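Local coordinates for protein aerobactin synthase IucC (Klebsiella pneumoniae, PDB 6CN7) that probably catalyses the ATP-dependent attachment of a second N-acetyl-N-hydroxylysine to its citryl conjugate, the step that completes the siderophore aerobactin, at residues A[5-17]-A[102-116]. The protein carries 5 engineered substitutions. Numbering follows the deposited sequence.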
ATOM      1  N   HIS A   5     -23.085 -10.491 -17.202  1.00 75.43           N
ATOM      2  CA  HIS A   5     -24.204  -9.605 -16.896  1.00 68.05           C
ATOM      3  C   HIS A   5     -25.211 -10.281 -15.972  1.00 64.17           C
ATOM      4  O   HIS A   5     -25.808  -9.622 -15.112  1.00 62.59           O
ATOM      5  CB  HIS A   5     -24.885  -9.157 -18.192  1.00 66.49           C
ATOM      6  N   LYS A   6     -25.413 -11.592 -16.129  1.00 62.65           N
ATOM      7  CA  LYS A   6     -26.377 -12.297 -15.290  1.00 60.77           C
ATOM      8  C   LYS A   6     -25.952 -12.274 -13.827  1.00 58.02           C
ATOM      9  O   LYS A   6     -26.783 -12.072 -12.935  1.00 55.85           O
ATOM     10  CB  LYS A   6     -26.542 -13.735 -15.780  1.00 61.27           C
ATOM     11  N   ASP A   7     -24.660 -12.478 -13.560  1.00 60.10           N
ATOM     12  CA  ASP A   7     -24.184 -12.510 -12.181  1.00 57.97           C
ATOM     13  C   ASP A   7     -24.166 -11.117 -11.565  1.00 56.53           C
ATOM     14  O   ASP A   7     -24.453 -10.954 -10.373  1.00 51.00           O
ATOM     15  CB  ASP A   7     -22.788 -13.128 -12.125  1.00 58.48           C
ATOM     16  CG  ASP A   7     -22.786 -14.597 -12.502  1.00 63.25           C
ATOM     17  OD1 ASP A   7     -23.861 -15.231 -12.449  1.00 65.91           O
ATOM     18  OD2 ASP A   7     -21.704 -15.120 -12.846  1.00 64.75           O
ATOM     19  N   TRP A   8     -23.827 -10.101 -12.360  1.00 56.86           N
ATOM     20  CA  TRP A   8     -23.777  -8.738 -11.843  1.00 50.01           C
ATOM     21  C   TRP A   8     -25.148  -8.281 -11.361  1.00 50.74           C
ATOM     22  O   TRP A   8     -25.253  -7.569 -10.357  1.00 51.93           O
ATOM     23  CB  TRP A   8     -23.236  -7.798 -12.920  1.00 49.14           C
ATOM     24  CG  TRP A   8     -23.153  -6.369 -12.496  1.00 45.26           C
ATOM     25  CD1 TRP A   8     -23.897  -5.330 -12.972  1.00 44.46           C
ATOM     26  CD2 TRP A   8     -22.272  -5.814 -11.511  1.00 44.75           C
ATOM     27  NE1 TRP A   8     -23.535  -4.162 -12.344  1.00 46.35           N
ATOM     28  CE2 TRP A   8     -22.539  -4.433 -11.443  1.00 46.38           C
ATOM     29  CE3 TRP A   8     -21.284  -6.352 -10.679  1.00 46.60           C
ATOM     30  CZ2 TRP A   8     -21.861  -3.585 -10.573  1.00 48.88           C
ATOM     31  CZ3 TRP A   8     -20.609  -5.505  -9.820  1.00 48.19           C
ATOM     32  CH2 TRP A   8     -20.899  -4.137  -9.775  1.00 51.74           C
ATOM     33  N   ASP A   9     -26.212  -8.685 -12.058  1.00 54.88           N
ATOM     34  CA  ASP A   9     -27.553  -8.298 -11.634  1.00 55.76           C
ATOM     35  C   ASP A   9     -27.990  -9.080 -10.405  1.00 53.18           C
ATOM     36  O   ASP A   9     -28.627  -8.523  -9.504  1.00 53.26           O
ATOM     37  CB  ASP A   9     -28.548  -8.506 -12.774  1.00 58.52           C
ATOM     38  CG  ASP A   9     -29.976  -8.225 -12.353  1.00 65.50           C
ATOM     39  OD1 ASP A   9     -30.303  -7.043 -12.113  1.00 69.66           O
ATOM     40  OD2 ASP A   9     -30.768  -9.185 -12.255  1.00 67.72           O
ATOM     41  N   PHE A  10     -27.659 -10.373 -10.350  1.00 47.32           N
ATOM     42  CA  PHE A  10     -28.032 -11.176  -9.192  1.00 46.91           C
ATOM     43  C   PHE A  10     -27.365 -10.655  -7.926  1.00 46.70           C
ATOM     44  O   PHE A  10     -28.003 -10.562  -6.871  1.00 46.86           O
ATOM     45  CB  PHE A  10     -27.660 -12.640  -9.426  1.00 46.13           C
ATOM     46  CG  PHE A  10     -27.968 -13.538  -8.261  1.00 45.81           C
ATOM     47  CD1 PHE A  10     -29.238 -14.062  -8.089  1.00 47.04           C
ATOM     48  CD2 PHE A  10     -26.985 -13.863  -7.339  1.00 48.07           C
ATOM     49  CE1 PHE A  10     -29.524 -14.889  -7.018  1.00 47.00           C
ATOM     50  CE2 PHE A  10     -27.264 -14.691  -6.267  1.00 47.88           C
ATOM     51  CZ  PHE A  10     -28.537 -15.204  -6.107  1.00 48.08           C
ATOM     52  N   VAL A  11     -26.083 -10.301  -8.010  1.00 46.79           N
ATOM     53  CA  VAL A  11     -25.362  -9.859  -6.821  1.00 48.81           C
ATOM     54  C   VAL A  11     -25.861  -8.492  -6.369  1.00 48.70           C
ATOM     55  O   VAL A  11     -25.927  -8.209  -5.166  1.00 43.71           O
ATOM     56  CB  VAL A  11     -23.847  -9.858  -7.092  1.00 51.81           C
ATOM     57  CG1 VAL A  11     -23.088  -9.312  -5.899  1.00 60.97           C
ATOM     58  CG2 VAL A  11     -23.372 -11.269  -7.393  1.00 52.54           C
ATOM     59  N   ASN A  12     -26.214  -7.620  -7.318  1.00 50.92           N
ATOM     60  CA  ASN A  12     -26.744  -6.312  -6.949  1.00 45.57           C
ATOM     61  C   ASN A  12     -28.128  -6.436  -6.326  1.00 42.75           C
ATOM     62  O   ASN A  12     -28.443  -5.731  -5.359  1.00 43.25           O
ATOM     63  CB  ASN A  12     -26.786  -5.393  -8.169  1.00 49.42           C
ATOM     64  CG  ASN A  12     -25.533  -4.550  -8.305  1.00 50.48           C
ATOM     65  OD1 ASN A  12     -25.399  -3.507  -7.664  1.00 50.60           O
ATOM     66  ND2 ASN A  12     -24.610  -4.996  -9.147  1.00 48.42           N
ATOM     67  N   ARG A  13     -28.969  -7.323  -6.861  1.00 42.91           N
ATOM     68  CA  ARG A  13     -30.301  -7.515  -6.294  1.00 45.66           C
ATOM     69  C   ARG A  13     -30.220  -8.074  -4.880  1.00 46.76           C
ATOM     70  O   ARG A  13     -30.914  -7.599  -3.974  1.00 48.53           O
ATOM     71  CB  ARG A  13     -31.128  -8.437  -7.190  1.00 48.48           C
ATOM     72  CG  ARG A  13     -31.600  -7.770  -8.464  1.00 53.58           C
ATOM     73  CD  ARG A  13     -32.543  -8.649  -9.268  1.00 55.23           C
ATOM     74  NE  ARG A  13     -32.979  -7.961 -10.480  1.00 55.72           N
ATOM     75  CZ  ARG A  13     -34.073  -7.211 -10.573  1.00 58.53           C
ATOM     76  NH1 ARG A  13     -34.875  -7.046  -9.528  1.00 60.48           N
ATOM     77  NH2 ARG A  13     -34.371  -6.621 -11.723  1.00 60.83           N
ATOM     78  N   GLN A  14     -29.373  -9.084  -4.670  1.00 46.17           N
ATOM     79  CA  GLN A  14     -29.231  -9.654  -3.335  1.00 47.09           C
ATOM     80  C   GLN A  14     -28.777  -8.595  -2.336  1.00 43.47           C
ATOM     81  O   GLN A  14     -29.269  -8.548  -1.203  1.00 44.70           O
ATOM     82  CB  GLN A  14     -28.245 -10.822  -3.360  1.00 49.01           C
ATOM     83  CG  GLN A  14     -28.665 -11.986  -4.254  1.00 58.35           C
ATOM     84  CD  GLN A  14     -29.813 -12.794  -3.684  1.00 64.26           C
ATOM     85  OE1 GLN A  14     -30.913 -12.799  -4.234  1.00 66.16           O
ATOM     86  NE2 GLN A  14     -29.562 -13.493  -2.585  1.00 67.16           N
ATOM     87  N   LEU A  15     -27.842  -7.731  -2.737  1.00 39.56           N
ATOM     88  CA  LEU A  15     -27.330  -6.732  -1.808  1.00 41.70           C
ATOM     89  C   LEU A  15     -28.372  -5.656  -1.521  1.00 44.69           C
ATOM     90  O   LEU A  15     -28.537  -5.238  -0.369  1.00 41.84           O
ATOM     91  CB  LEU A  15     -26.043  -6.107  -2.357  1.00 44.71           C
ATOM     92  CG  LEU A  15     -25.392  -5.048  -1.459  1.00 49.16           C
ATOM     93  CD1 LEU A  15     -25.141  -5.590  -0.059  1.00 47.70           C
ATOM     94  CD2 LEU A  15     -24.090  -4.548  -2.069  1.00 48.38           C
ATOM     95  N   VAL A  16     -29.083  -5.191  -2.552  1.00 43.06           N
ATOM     96  CA  VAL A  16     -30.148  -4.214  -2.336  1.00 43.80           C
ATOM     97  C   VAL A  16     -31.183  -4.771  -1.366  1.00 43.77           C
ATOM     98  O   VAL A  16     -31.620  -4.086  -0.434  1.00 45.87           O
ATOM     99  CB  VAL A  16     -30.790  -3.812  -3.679  1.00 44.51           C
ATOM    100  CG1 VAL A  16     -32.082  -3.021  -3.457  1.00 45.42           C
ATOM    101  CG2 VAL A  16     -29.811  -2.989  -4.504  1.00 45.05           C
ATOM    102  N   ALA A  17     -31.592  -6.024  -1.572  1.00 38.98           N
ATOM    103  CA  ALA A  17     -32.573  -6.637  -0.683  1.00 41.93           C
ATOM    104  C   ALA A  17     -32.039  -6.736   0.740  1.00 40.46           C
ATOM    105  O   ALA A  17     -32.770  -6.481   1.704  1.00 38.13           O
ATOM    106  CB  ALA A  17     -32.965  -8.018  -1.207  1.00 44.12           C
ATOM    107  N   TYR A 102     -18.257  -1.799  -3.323  1.00 45.08           N
ATOM    108  CA  TYR A 102     -17.728  -2.522  -4.471  1.00 45.50           C
ATOM    109  C   TYR A 102     -16.808  -3.654  -4.039  1.00 44.19           C
ATOM    110  O   TYR A 102     -16.722  -4.678  -4.726  1.00 44.36           O
ATOM    111  CB  TYR A 102     -17.006  -1.560  -5.416  1.00 44.47           C
ATOM    112  CG  TYR A 102     -17.959  -0.716  -6.235  1.00 43.67           C
ATOM    113  CD1 TYR A 102     -18.728  -1.289  -7.238  1.00 44.90           C
ATOM    114  CD2 TYR A 102     -18.098   0.648  -6.005  1.00 46.81           C
ATOM    115  CE1 TYR A 102     -19.606  -0.533  -7.991  1.00 43.89           C
ATOM    116  CE2 TYR A 102     -18.975   1.416  -6.756  1.00 44.07           C
ATOM    117  CZ  TYR A 102     -19.725   0.817  -7.747  1.00 44.75           C
ATOM    118  OH  TYR A 102     -20.601   1.568  -8.500  1.00 51.90           O
ATOM    119  N   ALA A 103     -16.123  -3.501  -2.904  1.00 42.48           N
ATOM    120  CA  ALA A 103     -15.385  -4.628  -2.346  1.00 40.94           C
ATOM    121  C   ALA A 103     -16.316  -5.787  -2.015  1.00 41.70           C
ATOM    122  O   ALA A 103     -15.934  -6.954  -2.159  1.00 40.77           O
ATOM    123  CB  ALA A 103     -14.617  -4.195  -1.097  1.00 36.84           C
ATOM    124  N   THR A 104     -17.542  -5.487  -1.576  1.00 40.05           N
ATOM    125  CA  THR A 104     -18.497  -6.543  -1.254  1.00 43.14           C
ATOM    126  C   THR A 104     -19.014  -7.220  -2.517  1.00 40.97           C
ATOM    127  O   THR A 104     -19.125  -8.452  -2.565  1.00 41.88           O
ATOM    128  CB  THR A 104     -19.659  -5.975  -0.435  1.00 45.50           C
ATOM    129  OG1 THR A 104     -19.155  -5.392   0.774  1.00 49.36           O
ATOM    130  CG2 THR A 104     -20.662  -7.072  -0.077  1.00 44.00           C
ATOM    131  N   LEU A 105     -19.338  -6.437  -3.547  1.00 39.15           N
ATOM    132  CA  LEU A 105     -19.815  -7.027  -4.792  1.00 43.17           C
ATOM    133  C   LEU A 105     -18.744  -7.898  -5.433  1.00 41.59           C
ATOM    134  O   LEU A 105     -19.047  -8.961  -5.988  1.00 43.75           O
ATOM    135  CB  LEU A 105     -20.261  -5.924  -5.753  1.00 44.41           C
ATOM    136  CG  LEU A 105     -21.419  -5.044  -5.271  1.00 46.56           C
ATOM    137  CD1 LEU A 105     -21.727  -3.966  -6.299  1.00 46.18           C
ATOM    138  CD2 LEU A 105     -22.660  -5.880  -4.995  1.00 45.36           C
ATOM    139  N   LEU A 106     -17.484  -7.465  -5.374  1.00 42.69           N
ATOM    140  CA  LEU A 106     -16.399  -8.289  -5.891  1.00 43.58           C
ATOM    141  C   LEU A 106     -16.351  -9.631  -5.174  1.00 41.45           C
ATOM    142  O   LEU A 106     -16.248 -10.685  -5.812  1.00 41.31           O
ATOM    143  CB  LEU A 106     -15.067  -7.550  -5.749  1.00 40.31           C
ATOM    144  CG  LEU A 106     -14.822  -6.425  -6.759  1.00 43.83           C
ATOM    145  CD1 LEU A 106     -13.602  -5.609  -6.365  1.00 46.28           C
ATOM    146  CD2 LEU A 106     -14.649  -6.987  -8.164  1.00 44.12           C
ATOM    147  N   GLY A 107     -16.429  -9.611  -3.842  1.00 42.53           N
ATOM    148  CA  GLY A 107     -16.414 -10.855  -3.091  1.00 42.34           C
ATOM    149  C   GLY A 107     -17.637 -11.708  -3.359  1.00 42.75           C
ATOM    150  O   GLY A 107     -17.540 -12.932  -3.481  1.00 46.33           O
ATOM    151  N   ASP A 108     -18.809 -11.076  -3.457  1.00 42.09           N
ATOM    152  CA  ASP A 108     -20.025 -11.823  -3.760  1.00 43.14           C
ATOM    153  C   ASP A 108     -19.959 -12.449  -5.147  1.00 41.14           C
ATOM    154  O   ASP A 108     -20.498 -13.541  -5.360  1.00 39.62           O
ATOM    155  CB  ASP A 108     -21.243 -10.906  -3.632  1.00 43.05           C
ATOM    156  CG  ASP A 108     -21.490 -10.461  -2.199  1.00 49.49           C
ATOM    157  OD1 ASP A 108     -20.816 -10.986  -1.285  1.00 50.88           O
ATOM    158  OD2 ASP A 108     -22.356  -9.588  -1.987  1.00 51.38           O
ATOM    159  N   LEU A 109     -19.305 -11.779  -6.098  1.00 42.38           N
ATOM    160  CA  LEU A 109     -19.103 -12.371  -7.417  1.00 43.61           C
ATOM    161  C   LEU A 109     -18.190 -13.586  -7.337  1.00 45.48           C
ATOM    162  O   LEU A 109     -18.404 -14.580  -8.043  1.00 47.69           O
ATOM    163  CB  LEU A 109     -18.525 -11.332  -8.375  1.00 45.97           C
ATOM    164  CG  LEU A 109     -19.465 -10.207  -8.816  1.00 47.17           C
ATOM    165  CD1 LEU A 109     -18.676  -9.086  -9.468  1.00 48.54           C
ATOM    166  CD2 LEU A 109     -20.527 -10.730  -9.767  1.00 41.41           C
ATOM    167  N   GLN A 110     -17.163 -13.528  -6.486  1.00 42.60           N
ATOM    168  CA  GLN A 110     -16.280 -14.675  -6.308  1.00 45.11           C
ATOM    169  C   GLN A 110     -17.035 -15.863  -5.720  1.00 43.19           C
ATOM    170  O   GLN A 110     -16.913 -16.994  -6.206  1.00 43.78           O
ATOM    171  CB  GLN A 110     -15.102 -14.295  -5.412  1.00 46.55           C
ATOM    172  CG  GLN A 110     -14.085 -15.411  -5.232  1.00 52.22           C
ATOM    173  CD  GLN A 110     -13.456 -15.832  -6.545  1.00 55.45           C
ATOM    174  OE1 GLN A 110     -13.261 -15.015  -7.445  1.00 55.41           O
ATOM    175  NE2 GLN A 110     -13.148 -17.115  -6.667  1.00 57.23           N
ATOM    176  N   LEU A 111     -17.817 -15.624  -4.667  1.00 41.90           N
ATOM    177  CA  LEU A 111     -18.562 -16.711  -4.041  1.00 44.07           C
ATOM    178  C   LEU A 111     -19.554 -17.326  -5.018  1.00 44.88           C
ATOM    179  O   LEU A 111     -19.751 -18.547  -5.031  1.00 46.91           O
ATOM    180  CB  LEU A 111     -19.283 -16.198  -2.792  1.00 45.18           C
ATOM    181  CG  LEU A 111     -18.370 -15.697  -1.668  1.00 48.25           C
ATOM    182  CD1 LEU A 111     -19.176 -15.059  -0.550  1.00 45.81           C
ATOM    183  CD2 LEU A 111     -17.517 -16.832  -1.122  1.00 47.52           C
ATOM    184  N   LEU A 112     -20.184 -16.495  -5.847  1.00 44.07           N
ATOM    185  CA  LEU A 112     -21.121 -17.010  -6.839  1.00 48.78           C
ATOM    186  C   LEU A 112     -20.414 -17.919  -7.837  1.00 49.14           C
ATOM    187  O   LEU A 112     -20.926 -18.988  -8.187  1.00 47.88           O
ATOM    188  CB  LEU A 112     -21.804 -15.842  -7.553  1.00 51.65           C
ATOM    189  CG  LEU A 112     -22.977 -16.154  -8.485  1.00 57.15           C
ATOM    190  CD1 LEU A 112     -24.103 -16.863  -7.749  1.00 56.38           C
ATOM    191  CD2 LEU A 112     -23.482 -14.866  -9.107  1.00 57.70           C
ATOM    192  N   LYS A 113     -19.231 -17.511  -8.304  1.00 52.00           N
ATOM    193  CA  LYS A 113     -18.476 -18.338  -9.239  1.00 51.33           C
ATOM    194  C   LYS A 113     -17.980 -19.619  -8.576  1.00 53.69           C
ATOM    195  O   LYS A 113     -18.052 -20.701  -9.170  1.00 57.42           O
ATOM    196  CB  LYS A 113     -17.301 -17.542  -9.810  1.00 47.53           C
ATOM    197  N   ALA A 114     -17.475 -19.521  -7.343  1.00 52.62           N
ATOM    198  CA  ALA A 114     -16.881 -20.675  -6.680  1.00 49.04           C
ATOM    199  C   ALA A 114     -17.916 -21.678  -6.186  1.00 46.06           C
ATOM    200  O   ALA A 114     -17.573 -22.849  -5.986  1.00 47.47           O
ATOM    201  CB  ALA A 114     -16.019 -20.219  -5.501  1.00 48.54           C
ATOM    202  N   ARG A 115     -19.162 -21.254  -5.987  1.00 46.98           N
ATOM    203  CA  ARG A 115     -20.207 -22.121  -5.463  1.00 48.92           C
ATOM    204  C   ARG A 115     -21.165 -22.612  -6.544  1.00 50.37           C
ATOM    205  O   ARG A 115     -22.222 -23.161  -6.216  1.00 49.20           O
ATOM    206  CB  ARG A 115     -20.979 -21.392  -4.360  1.00 46.59           C
ATOM    207  CG  ARG A 115     -20.152 -21.184  -3.096  1.00 49.67           C
ATOM    208  CD  ARG A 115     -20.800 -20.207  -2.129  1.00 47.03           C
ATOM    209  NE  ARG A 115     -22.128 -20.638  -1.704  1.00 48.72           N
ATOM    210  CZ  ARG A 115     -22.766 -20.163  -0.640  1.00 49.20           C
ATOM    211  NH1 ARG A 115     -23.974 -20.616  -0.338  1.00 52.49           N
ATOM    212  NH2 ARG A 115     -22.197 -19.246   0.134  1.00 51.31           N
ATOM    213  N   ARG A 116     -20.817 -22.443  -7.818  1.00 52.10           N
ATOM    214  CA  ARG A 116     -21.719 -22.816  -8.898  1.00 53.53           C
ATOM    215  C   ARG A 116     -21.771 -24.330  -9.070  1.00 54.96           C
ATOM    216  O   ARG A 116     -20.775 -25.034  -8.888  1.00 56.00           O
ATOM    217  CB  ARG A 116     -21.288 -22.164 -10.211  1.00 53.80           C
ATOM    218  CG  ARG A 116     -22.421 -21.439 -10.918  1.00 55.51           C
ATOM    219  CD  ARG A 116     -22.048 -21.041 -12.336  1.00 60.54           C
ATOM    220  NE  ARG A 116     -21.277 -19.801 -12.385  1.00 64.25           N
ATOM    221  CZ  ARG A 116     -21.809 -18.586 -12.309  1.00 63.33           C
ATOM    222  NH1 ARG A 116     -23.120 -18.432 -12.168  1.00 62.84           N
ATOM    223  NH2 ARG A 116     -21.027 -17.516 -12.366  1.00 62.61           N
TER
HETATM  224  O   HOH W   1     -24.666  -9.752  -3.184  1.00 49.78           O
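Val11 of helix 5-17 plugs into helix 102-114 as a knob, seated among Leu105, Asp108, Leu109 and Leu112. A compact, branched residue suits the point where the backbones come nearest, and its two methyls divide the work. CG1, anti to the backbone N (chi1 176°), lies 3.3 Å from Asp108 CB and also meets Leu105 CD2; CG2 reaches Leu109 CD2 and Leu112 CD2. Leu105 returns the grip, slotting among Trp8, Val11, Asn12 and Leu15. Its CD2 touches Leu15 CD2 at 3.5 Å, while CD1 comes 3.6 Å from Trp8 CH2, the indole and leucine side chains crossing nearly at right angles. This reciprocal knobs-into-holes packing joins the N-terminal helix 4-25 to helix 91-114 of the IucA/IucC-family synthetase, the short segments running 120° apart at an axis separation of 9.8 Å.

The indole of Trp8, large enough to span several partners, takes Leu109 CD1 at its edge, in plane, and has Asn12 ND2 over the centre of one face. That amide also donates an almost straight bond to Trp8 O (2.9 Å, 170°), and Asn12 OD1 accepts from Ala76 N, so both polar ends are used beside Leu105 CD1. Trp8 and Tyr102 also pack against the second subunit, on its Glu241 and Ala240 respectively.

Polar groups border the apolar core. Asp108 OD1 forms a salt bridge with Lys145, while a water donates to both Asp108 OD2 and Val11 O. Just past the helix end, the long, bent chain of Arg116 brings its guanidinium end-on to Asp7, NH1 to OD1 at 3.3 Å and NH2 to OD2 at an unusually short, doubtful 2.5 Å. Both oxygens are met from the syn side, the donors somewhat out of the carboxylate plane; the two planes are nearly parallel, and Leu112 CD2 packs against the same carboxylate.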